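Local coordinates for acyl-[acyl-carrier-protein]--UDP-N-acetylglucosamine O-acyltransferase (Helicobacter pylori, PDB 1J2Z), which transfers a (3R)-hydroxyacyl chain from acyl carrier protein to UDP-N-acetylglucosamine, the first step of lipid A biosynthesis, at residues 218-232 with 245-258. Sequence-based numbering, arbitrary orientation.
Sequences FRPIPSLRESAKLEL and CSFILESSRGVAYK. With SOG (octyl 1-thio-beta-D-glucopyranoside), chain B.
L249 pushes its isobutyl group as a knob into a hole made by R225, A228, K229 and L232 on helix 224-232. Its CD2 lies 3.8 Å from A228 CB and also touches the CG atoms of R225 and K229, while its CD1 meets L232 CD1 tip to tip at 3.6 Å. At the next turn back, C245 sets CB against L232 CG, and its SG rests on E231 CB at 3.6 Å. The carboxylate of E231 leads away from this interface to a salt bridge with R216. I248 packs against L224, whose CD2 lies 3.3 Å from I248 CG2, a tight fit, while L224 CD1 bears on V255 CB. With CG anti to the backbone N (chi1 -157°), L224 sends CD2 to helix 245-250 and CD1 to the chain after it.

Helices 224-232 and 245-250 run roughly antiparallel, their axes coming within 9.1 Å in these segments, and belong to the C-terminal helical domain that follows the left-handed beta-helix of LpxA. Residues 251-258 lie against the beta-helix side, where G254 and A256 bond through their backbone to D176 and R253 meets the octyl tail of the bound detergent with its guanidinium edge.

One hydrogen bond joins the segments. R225, bent at chi3 (-75°), brings NH2 within 2.7 Å of L249 O; the N-H...O angle is only 133°, and CD2 of the same leucine lies over a guanidinium face.

At the far end K258, poorly ordered and so less certain, crosses F218 at about a right angle, its CB forming a CH-pi contact 3.7 Å from the ring centroid, and V255 CG1 approaches the ring's edge.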
loop_
_atom_site.group_PDB
_atom_site.type_symbol
_atom_site.label_atom_id
_atom_site.label_comp_id
_atom_site.label_asym_id
_atom_site.label_seq_id
_atom_site.Cartn_x
_atom_site.Cartn_y
_atom_site.Cartn_z
ATOM N N PHE A 218 -19.092 -20.513 21.484
ATOM C CA PHE A 218 -17.789 -20.099 21.972
ATOM C C PHE A 218 -17.510 -20.288 23.453
ATOM O O PHE A 218 -16.665 -19.593 24.021
ATOM C CB PHE A 218 -17.518 -18.649 21.566
ATOM C CG PHE A 218 -17.232 -18.483 20.102
ATOM C CD1 PHE A 218 -18.184 -17.940 19.248
ATOM C CD2 PHE A 218 -16.011 -18.893 19.571
ATOM C CE1 PHE A 218 -17.928 -17.808 17.889
ATOM C CE2 PHE A 218 -15.745 -18.765 18.212
ATOM C CZ PHE A 218 -16.707 -18.221 17.370
ATOM N N ARG A 219 -18.213 -21.221 24.086
ATOM C CA ARG A 219 -17.956 -21.502 25.493
ATOM C C ARG A 219 -16.606 -22.212 25.502
ATOM O O ARG A 219 -16.276 -22.951 24.573
ATOM C CB ARG A 219 -19.049 -22.397 26.080
ATOM C CG ARG A 219 -20.308 -21.631 26.438
ATOM C CD ARG A 219 -21.467 -22.550 26.770
ATOM N NE ARG A 219 -22.666 -21.791 27.120
ATOM C CZ ARG A 219 -23.883 -22.314 27.224
ATOM N NH1 ARG A 219 -24.069 -23.610 27.001
ATOM N NH2 ARG A 219 -24.916 -21.543 27.544
ATOM N N PRO A 220 -15.803 -21.994 26.549
ATOM C CA PRO A 220 -14.482 -22.617 26.650
ATOM C C PRO A 220 -14.377 -24.141 26.723
ATOM O O PRO A 220 -13.556 -24.737 26.027
ATOM C CB PRO A 220 -13.884 -21.943 27.885
ATOM C CG PRO A 220 -15.088 -21.682 28.733
ATOM C CD PRO A 220 -16.079 -21.151 27.727
ATOM N N ILE A 221 -15.202 -24.772 27.552
ATOM C CA ILE A 221 -15.114 -26.220 27.724
ATOM C C ILE A 221 -15.240 -27.052 26.454
ATOM O O ILE A 221 -14.228 -27.434 25.862
ATOM C CB ILE A 221 -16.124 -26.733 28.783
ATOM C CG1 ILE A 221 -15.790 -26.133 30.150
ATOM C CG2 ILE A 221 -16.072 -28.250 28.858
ATOM C CD1 ILE A 221 -16.721 -26.576 31.267
ATOM N N PRO A 222 -16.472 -27.350 26.005
ATOM C CA PRO A 222 -16.491 -28.157 24.784
ATOM C C PRO A 222 -15.832 -27.398 23.639
ATOM O O PRO A 222 -16.018 -26.192 23.507
ATOM C CB PRO A 222 -17.978 -28.394 24.558
ATOM C CG PRO A 222 -18.569 -27.104 25.013
ATOM C CD PRO A 222 -17.807 -26.792 26.290
ATOM N N SER A 223 -15.045 -28.097 22.828
ATOM C CA SER A 223 -14.382 -27.454 21.700
ATOM C C SER A 223 -15.444 -26.831 20.804
ATOM O O SER A 223 -16.618 -27.195 20.874
ATOM C CB SER A 223 -13.576 -28.473 20.892
ATOM O OG SER A 223 -14.431 -29.384 20.224
ATOM N N LEU A 224 -15.024 -25.889 19.969
ATOM C CA LEU A 224 -15.934 -25.218 19.053
ATOM C C LEU A 224 -16.576 -26.282 18.165
ATOM O O LEU A 224 -17.786 -26.291 17.956
ATOM C CB LEU A 224 -15.155 -24.228 18.182
ATOM C CG LEU A 224 -15.876 -23.049 17.527
ATOM C CD1 LEU A 224 -14.937 -22.406 16.519
ATOM C CD2 LEU A 224 -17.141 -23.505 16.844
ATOM N N ARG A 225 -15.745 -27.181 17.652
ATOM C CA ARG A 225 -16.211 -28.250 16.777
ATOM C C ARG A 225 -17.293 -29.107 17.425
ATOM O O ARG A 225 -18.329 -29.372 16.815
ATOM C CB ARG A 225 -15.024 -29.120 16.353
ATOM C CG ARG A 225 -15.389 -30.401 15.616
ATOM C CD ARG A 225 -14.149 -31.009 14.968
ATOM N NE ARG A 225 -13.764 -30.264 13.775
ATOM C CZ ARG A 225 -14.242 -30.504 12.558
ATOM N NH1 ARG A 225 -15.121 -31.477 12.365
ATOM N NH2 ARG A 225 -13.855 -29.758 11.533
ATOM N N GLU A 226 -17.057 -29.537 18.661
ATOM C CA GLU A 226 -18.034 -30.360 19.360
ATOM C C GLU A 226 -19.336 -29.607 19.607
ATOM O O GLU A 226 -20.416 -30.178 19.493
ATOM C CB GLU A 226 -17.460 -30.864 20.686
ATOM C CG GLU A 226 -16.352 -31.899 20.528
ATOM C CD GLU A 226 -16.763 -33.073 19.645
ATOM O OE1 GLU A 226 -16.373 -33.105 18.457
ATOM O OE2 GLU A 226 -17.486 -33.964 20.137
ATOM N N SER A 227 -19.239 -28.325 19.943
ATOM C CA SER A 227 -20.438 -27.532 20.182
ATOM C C SER A 227 -21.203 -27.350 18.877
ATOM O O SER A 227 -22.435 -27.347 18.863
ATOM C CB SER A 227 -20.071 -26.161 20.759
ATOM O OG SER A 227 -19.474 -26.297 22.034
ATOM N N ALA A 228 -20.467 -27.201 17.779
ATOM C CA ALA A 228 -21.087 -27.018 16.472
ATOM C C ALA A 228 -21.879 -28.264 16.078
ATOM O O ALA A 228 -23.022 -28.166 15.630
ATOM C CB ALA A 228 -20.022 -26.712 15.420
ATOM N N LYS A 229 -21.266 -29.432 16.249
ATOM C CA LYS A 229 -21.920 -30.691 15.912
ATOM C C LYS A 229 -23.170 -30.895 16.764
ATOM O O LYS A 229 -24.212 -31.313 16.261
ATOM C CB LYS A 229 -20.941 -31.857 16.093
ATOM C CG LYS A 229 -19.705 -31.730 15.215
ATOM C CD LYS A 229 -18.957 -33.038 15.035
ATOM C CE LYS A 229 -18.315 -33.510 16.319
ATOM N NZ LYS A 229 -17.410 -34.666 16.062
ATOM N N LEU A 230 -23.068 -30.585 18.052
ATOM C CA LEU A 230 -24.206 -30.726 18.950
ATOM C C LEU A 230 -25.308 -29.757 18.555
ATOM O O LEU A 230 -26.495 -30.065 18.665
ATOM C CB LEU A 230 -23.784 -30.457 20.396
ATOM C CG LEU A 230 -22.996 -31.572 21.084
ATOM C CD1 LEU A 230 -22.485 -31.089 22.435
ATOM C CD2 LEU A 230 -23.896 -32.792 21.255
ATOM N N GLU A 231 -24.904 -28.583 18.089
ATOM C CA GLU A 231 -25.844 -27.552 17.680
ATOM C C GLU A 231 -26.655 -28.018 16.470
ATOM O O GLU A 231 -27.837 -27.700 16.342
ATOM C CB GLU A 231 -25.077 -26.275 17.343
ATOM C CG GLU A 231 -25.845 -25.001 17.602
ATOM C CD GLU A 231 -26.318 -24.899 19.038
ATOM O OE1 GLU A 231 -25.499 -25.100 19.956
ATOM O OE2 GLU A 231 -27.510 -24.610 19.248
ATOM N N LEU A 232 -26.009 -28.771 15.588
ATOM C CA LEU A 232 -26.663 -29.291 14.395
ATOM C C LEU A 232 -27.656 -30.393 14.761
ATOM O O LEU A 232 -28.636 -30.625 14.048
ATOM C CB LEU A 232 -25.615 -29.834 13.425
ATOM C CG LEU A 232 -24.737 -28.777 12.752
ATOM C CD1 LEU A 232 -23.491 -29.429 12.178
ATOM C CD2 LEU A 232 -25.537 -28.062 11.665
ATOM N N CYS A 245 -22.785 -23.456 11.679
ATOM C CA CYS A 245 -22.089 -24.658 12.116
ATOM C C CYS A 245 -21.404 -25.455 11.012
ATOM O O CYS A 245 -20.310 -25.986 11.218
ATOM C CB CYS A 245 -23.051 -25.549 12.902
ATOM S SG CYS A 245 -23.673 -24.723 14.376
ATOM N N SER A 246 -22.025 -25.551 9.842
ATOM C CA SER A 246 -21.394 -26.299 8.757
ATOM C C SER A 246 -20.146 -25.542 8.310
ATOM O O SER A 246 -19.151 -26.147 7.908
ATOM C CB SER A 246 -22.357 -26.471 7.579
ATOM O OG SER A 246 -22.618 -25.231 6.953
ATOM N N PHE A 247 -20.200 -24.213 8.383
ATOM C CA PHE A 247 -19.049 -23.390 8.007
ATOM C C PHE A 247 -17.890 -23.736 8.938
ATOM O O PHE A 247 -16.769 -24.001 8.495
ATOM C CB PHE A 247 -19.377 -21.900 8.154
ATOM C CG PHE A 247 -18.216 -20.992 7.839
ATOM C CD1 PHE A 247 -17.851 -20.740 6.523
ATOM C CD2 PHE A 247 -17.466 -20.418 8.864
ATOM C CE1 PHE A 247 -16.756 -19.932 6.227
ATOM C CE2 PHE A 247 -16.365 -19.608 8.581
ATOM C CZ PHE A 247 -16.010 -19.365 7.259
ATOM N N ILE A 248 -18.182 -23.737 10.233
ATOM C CA ILE A 248 -17.199 -24.043 11.263
ATOM C C ILE A 248 -16.563 -25.418 11.106
ATOM O O ILE A 248 -15.341 -25.550 11.163
ATOM C CB ILE A 248 -17.838 -23.940 12.667
ATOM C CG1 ILE A 248 -18.151 -22.477 12.981
ATOM C CG2 ILE A 248 -16.912 -24.535 13.717
ATOM C CD1 ILE A 248 -18.950 -22.272 14.265
ATOM N N LEU A 249 -17.384 -26.445 10.910
ATOM C CA LEU A 249 -16.868 -27.802 10.762
ATOM C C LEU A 249 -16.041 -27.992 9.492
ATOM O O LEU A 249 -15.233 -28.913 9.413
ATOM C CB LEU A 249 -18.016 -28.819 10.782
ATOM C CG LEU A 249 -18.874 -28.898 12.049
ATOM C CD1 LEU A 249 -19.912 -30.002 11.890
ATOM C CD2 LEU A 249 -17.999 -29.170 13.261
ATOM N N GLU A 250 -16.233 -27.121 8.505
ATOM C CA GLU A 250 -15.487 -27.225 7.253
ATOM C C GLU A 250 -14.169 -26.455 7.264
ATOM O O GLU A 250 -13.371 -26.567 6.333
ATOM C CB GLU A 250 -16.342 -26.729 6.085
ATOM C CG GLU A 250 -17.456 -27.678 5.685
ATOM C CD GLU A 250 -18.353 -27.094 4.612
ATOM O OE1 GLU A 250 -17.821 -26.607 3.591
ATOM O OE2 GLU A 250 -19.589 -27.123 4.787
ATOM N N SER A 251 -13.939 -25.684 8.321
ATOM C CA SER A 251 -12.724 -24.881 8.435
ATOM C C SER A 251 -11.412 -25.658 8.305
ATOM O O SER A 251 -11.244 -26.719 8.902
ATOM C CB SER A 251 -12.727 -24.129 9.764
ATOM O OG SER A 251 -11.568 -23.330 9.880
ATOM N N SER A 252 -10.482 -25.105 7.528
ATOM C CA SER A 252 -9.170 -25.712 7.314
ATOM C C SER A 252 -8.121 -25.049 8.193
ATOM O O SER A 252 -7.318 -25.718 8.842
ATOM C CB SER A 252 -8.744 -25.575 5.848
ATOM O OG SER A 252 -9.416 -26.507 5.021
ATOM N N ARG A 253 -8.128 -23.722 8.208
ATOM C CA ARG A 253 -7.165 -22.975 9.003
ATOM C C ARG A 253 -7.625 -22.798 10.437
ATOM O O ARG A 253 -6.873 -22.315 11.278
ATOM C CB ARG A 253 -6.917 -21.605 8.371
ATOM C CG ARG A 253 -6.458 -21.691 6.932
ATOM C CD ARG A 253 -5.446 -20.624 6.626
ATOM N NE ARG A 253 -4.279 -20.750 7.490
ATOM C CZ ARG A 253 -3.223 -19.948 7.434
ATOM N NH1 ARG A 253 -3.186 -18.961 6.549
ATOM N NH2 ARG A 253 -2.205 -20.134 8.263
ATOM N N GLY A 254 -8.860 -23.200 10.713
ATOM C CA GLY A 254 -9.395 -23.054 12.052
ATOM C C GLY A 254 -10.181 -21.761 12.128
ATOM O O GLY A 254 -10.011 -20.878 11.290
ATOM N N VAL A 255 -11.043 -21.646 13.129
ATOM C CA VAL A 255 -11.857 -20.454 13.298
ATOM C C VAL A 255 -11.146 -19.425 14.161
ATOM O O VAL A 255 -10.420 -19.776 15.090
ATOM C CB VAL A 255 -13.210 -20.813 13.931
ATOM C CG1 VAL A 255 -14.001 -19.557 14.230
ATOM C CG2 VAL A 255 -13.985 -21.711 12.983
ATOM N N ALA A 256 -11.359 -18.154 13.847
ATOM C CA ALA A 256 -10.732 -17.065 14.581
ATOM C C ALA A 256 -11.112 -17.061 16.057
ATOM O O ALA A 256 -12.125 -17.634 16.457
ATOM C CB ALA A 256 -11.103 -15.732 13.949
ATOM N N TYR A 257 -10.280 -16.403 16.855
ATOM C CA TYR A 257 -10.473 -16.280 18.295
ATOM C C TYR A 257 -11.715 -15.427 18.562
ATOM O O TYR A 257 -12.005 -14.499 17.811
ATOM C CB TYR A 257 -9.243 -15.600 18.902
ATOM C CG TYR A 257 -9.063 -15.791 20.389
ATOM C CD1 TYR A 257 -8.160 -16.732 20.882
ATOM C CD2 TYR A 257 -9.777 -15.018 21.304
ATOM C CE1 TYR A 257 -7.967 -16.898 22.251
ATOM C CE2 TYR A 257 -9.594 -15.176 22.676
ATOM C CZ TYR A 257 -8.686 -16.117 23.142
ATOM O OH TYR A 257 -8.496 -16.273 24.496
ATOM N N LYS A 258 -12.442 -15.733 19.629
ATOM C CA LYS A 258 -13.638 -14.968 19.964
ATOM C C LYS A 258 -13.337 -13.941 21.060
ATOM O O LYS A 258 -12.593 -12.986 20.836
ATOM C CB LYS A 258 -14.756 -15.911 20.412
ATOM C CG LYS A 258 -16.046 -15.222 20.851
ATOM C CD LYS A 258 -16.720 -14.463 19.722
ATOM C CE LYS A 258 -18.003 -13.810 20.218
ATOM N NZ LYS A 258 -18.773 -13.141 19.133
HETATM C C1 SOG B . 0.735 -15.547 -1.951
HETATM C C2 SOG B . 0.445 -16.053 -3.386
HETATM C C3 SOG B . 0.786 -14.949 -4.397
HETATM C C4 SOG B . -0.080 -13.727 -4.074
HETATM C C5 SOG B . 0.232 -13.252 -2.631
HETATM C C6 SOG B . -0.626 -12.051 -2.260
HETATM C "C1'" SOG B . 1.266 -16.568 0.156
HETATM C "C2'" SOG B . 0.405 -16.358 1.385
HETATM C "C3'" SOG B . 0.992 -17.065 2.593
HETATM C "C4'" SOG B . 0.130 -16.861 3.830
HETATM C "C5'" SOG B . 0.724 -17.575 5.037
HETATM C "C6'" SOG B . -0.059 -17.257 6.294
HETATM C "C7'" SOG B . 0.520 -17.957 7.501
HETATM C "C8'" SOG B . -0.279 -17.620 8.738
HETATM S S1 SOG B . 0.404 -16.559 -0.988
HETATM O O2 SOG B . 1.218 -17.215 -3.659
HETATM O O3 SOG B . 0.514 -15.397 -5.709
HETATM O O4 SOG B . 0.194 -12.685 -4.995
HETATM O O5 SOG B . -0.040 -14.340 -1.702
HETATM O O6 SOG B . -0.018 -10.861 -2.722
#